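Local coordinates for protein ATPase BagA (Mycobacterium tuberculosis H37Rv, PDB 6BS3) that hydrolyses ATP as one subunit of the heterodimeric BagAB complex, an activity required for resistance to nitric oxide and to elevated glycerol, at residues K51-E56 with D157-D162. Sequence-based numbering, arbitrary orientation.
Sequences KVLLVE and DAIVVD
Ile159 reaches two residues of the neighbouring strand with its two branches. Its CB carries CG2 anti to the backbone N, which brings that methyl to 3.7 Å from Val55 CG2. The other branch, CG1, sits beside the backbone N (chi1 -49°) and folds back at chi2. Its CD1 ends 3.7 Å from Leu53 CB and also nears Leu53 CD2. Leu53 and Ile159 run alongside each other on this face, facing helix 130-146, whose Thr144 touches both. Strands 51-56 and 158-162 are parallel neighbours in the central sheet of a P-loop NTPase of the ArsA family, with 158-162 next to strand 23-28, which leads into the P-loop. Backbone bonds zip them: Leu53 O takes the Val160 amide and Val55 O that of Asp162, while Val55 N gives to Val160 O. On the opposite face, Val52 CG1 meets Val160 CG2 at 3.9 Å, and Val52 also packs on helix 34-46. At the start, Asp157 OD2 accepts Lys51 N in a nearly straight bond (2.8 Å, 173°). At the far end Asp162 OD2 is hydrogen-bonded to Ser35 OG of the ATP site, and the nearest atom of the Asp162 side chain lies about 4 Å from the bound magnesium ion.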
loop_
_atom_site.group_PDB
_atom_site.type_symbol
_atom_site.label_atom_id
_atom_site.label_comp_id
_atom_site.label_asym_id
_atom_site.label_seq_id
_atom_site.Cartn_x
_atom_site.Cartn_y
_atom_site.Cartn_z
ATOM N N LYS A 51 -15.639 26.671 -5.216
ATOM C CA LYS A 51 -14.788 26.056 -6.239
ATOM C C LYS A 51 -13.565 25.461 -5.567
ATOM O O LYS A 51 -12.769 26.205 -4.998
ATOM C CB LYS A 51 -14.388 27.074 -7.326
ATOM C CG LYS A 51 -13.728 26.428 -8.547
ATOM C CD LYS A 51 -13.037 27.448 -9.441
ATOM C CE LYS A 51 -13.977 28.168 -10.367
ATOM N NZ LYS A 51 -13.226 28.848 -11.453
ATOM N N VAL A 52 -13.430 24.121 -5.618
ATOM C CA VAL A 52 -12.317 23.405 -4.988
ATOM C C VAL A 52 -11.457 22.663 -6.030
ATOM O O VAL A 52 -11.992 22.081 -6.977
ATOM C CB VAL A 52 -12.833 22.487 -3.839
ATOM C CG1 VAL A 52 -11.739 21.563 -3.301
ATOM C CG2 VAL A 52 -13.433 23.320 -2.699
ATOM N N LEU A 53 -10.123 22.711 -5.857
ATOM C CA LEU A 53 -9.197 21.988 -6.721
ATOM C C LEU A 53 -8.698 20.709 -6.030
ATOM O O LEU A 53 -8.173 20.770 -4.915
ATOM C CB LEU A 53 -8.015 22.876 -7.190
ATOM C CG LEU A 53 -7.046 22.229 -8.209
ATOM C CD1 LEU A 53 -7.713 22.002 -9.571
ATOM C CD2 LEU A 53 -5.819 23.067 -8.387
ATOM N N LEU A 54 -8.871 19.553 -6.697
ATOM C CA LEU A 54 -8.393 18.243 -6.229
ATOM C C LEU A 54 -7.085 17.927 -6.997
ATOM O O LEU A 54 -7.094 17.800 -8.227
ATOM C CB LEU A 54 -9.479 17.158 -6.455
ATOM C CG LEU A 54 -9.126 15.710 -6.100
ATOM C CD1 LEU A 54 -8.786 15.551 -4.579
ATOM C CD2 LEU A 54 -10.209 14.762 -6.575
ATOM N N VAL A 55 -5.963 17.835 -6.265
ATOM C CA VAL A 55 -4.608 17.655 -6.819
ATOM C C VAL A 55 -3.979 16.293 -6.497
ATOM O O VAL A 55 -4.006 15.870 -5.344
ATOM C CB VAL A 55 -3.686 18.808 -6.322
ATOM C CG1 VAL A 55 -2.266 18.701 -6.899
ATOM C CG2 VAL A 55 -4.285 20.185 -6.607
ATOM N N GLU A 56 -3.388 15.622 -7.500
ATOM C CA GLU A 56 -2.606 14.400 -7.256
ATOM C C GLU A 56 -1.170 14.640 -7.765
ATOM O O GLU A 56 -0.986 15.378 -8.728
ATOM C CB GLU A 56 -3.261 13.125 -7.779
ATOM C CG GLU A 56 -3.257 12.993 -9.292
ATOM C CD GLU A 56 -3.798 11.651 -9.712
ATOM O OE1 GLU A 56 -4.762 11.632 -10.504
ATOM O OE2 GLU A 56 -3.285 10.619 -9.224
ATOM N N ASP A 157 -11.520 28.271 -3.601
ATOM C CA ASP A 157 -11.896 28.431 -2.192
ATOM C C ASP A 157 -11.019 27.544 -1.320
ATOM O O ASP A 157 -10.736 27.902 -0.183
ATOM C CB ASP A 157 -13.372 28.094 -1.977
ATOM C CG ASP A 157 -14.234 29.126 -2.650
ATOM O OD1 ASP A 157 -14.344 30.244 -2.106
ATOM O OD2 ASP A 157 -14.746 28.842 -3.750
ATOM N N ALA A 158 -10.585 26.396 -1.863
ATOM C CA ALA A 158 -9.703 25.436 -1.193
ATOM C C ALA A 158 -9.014 24.557 -2.217
ATOM O O ALA A 158 -9.498 24.397 -3.339
ATOM C CB ALA A 158 -10.489 24.561 -0.202
ATOM N N ILE A 159 -7.879 23.989 -1.816
ATOM C CA ILE A 159 -7.077 23.036 -2.583
ATOM C C ILE A 159 -6.970 21.782 -1.719
ATOM O O ILE A 159 -6.593 21.861 -0.545
ATOM C CB ILE A 159 -5.654 23.584 -2.935
ATOM C CG1 ILE A 159 -5.693 25.023 -3.563
ATOM C CG2 ILE A 159 -4.845 22.589 -3.798
ATOM C CD1 ILE A 159 -6.299 25.203 -4.878
ATOM N N VAL A 160 -7.313 20.633 -2.296
ATOM C CA VAL A 160 -7.208 19.351 -1.600
ATOM C C VAL A 160 -6.170 18.519 -2.348
ATOM O O VAL A 160 -6.295 18.296 -3.552
ATOM C CB VAL A 160 -8.566 18.609 -1.393
ATOM C CG1 VAL A 160 -8.365 17.313 -0.596
ATOM C CG2 VAL A 160 -9.605 19.523 -0.702
ATOM N N VAL A 161 -5.104 18.145 -1.648
ATOM C CA VAL A 161 -4.050 17.344 -2.239
ATOM C C VAL A 161 -4.168 15.899 -1.755
ATOM O O VAL A 161 -4.196 15.644 -0.542
ATOM C CB VAL A 161 -2.626 17.954 -2.020
ATOM C CG1 VAL A 161 -1.545 17.135 -2.723
ATOM C CG2 VAL A 161 -2.573 19.404 -2.492
ATOM N N ASP A 162 -4.297 14.957 -2.730
ATOM C CA ASP A 162 -4.223 13.513 -2.542
ATOM C C ASP A 162 -2.677 13.379 -2.523
ATOM O O ASP A 162 -2.015 13.384 -3.561
ATOM C CB ASP A 162 -4.895 12.802 -3.722
ATOM C CG ASP A 162 -4.754 11.294 -3.841
ATOM O OD1 ASP A 162 -4.150 10.672 -2.943
ATOM O OD2 ASP A 162 -5.226 10.743 -4.842
#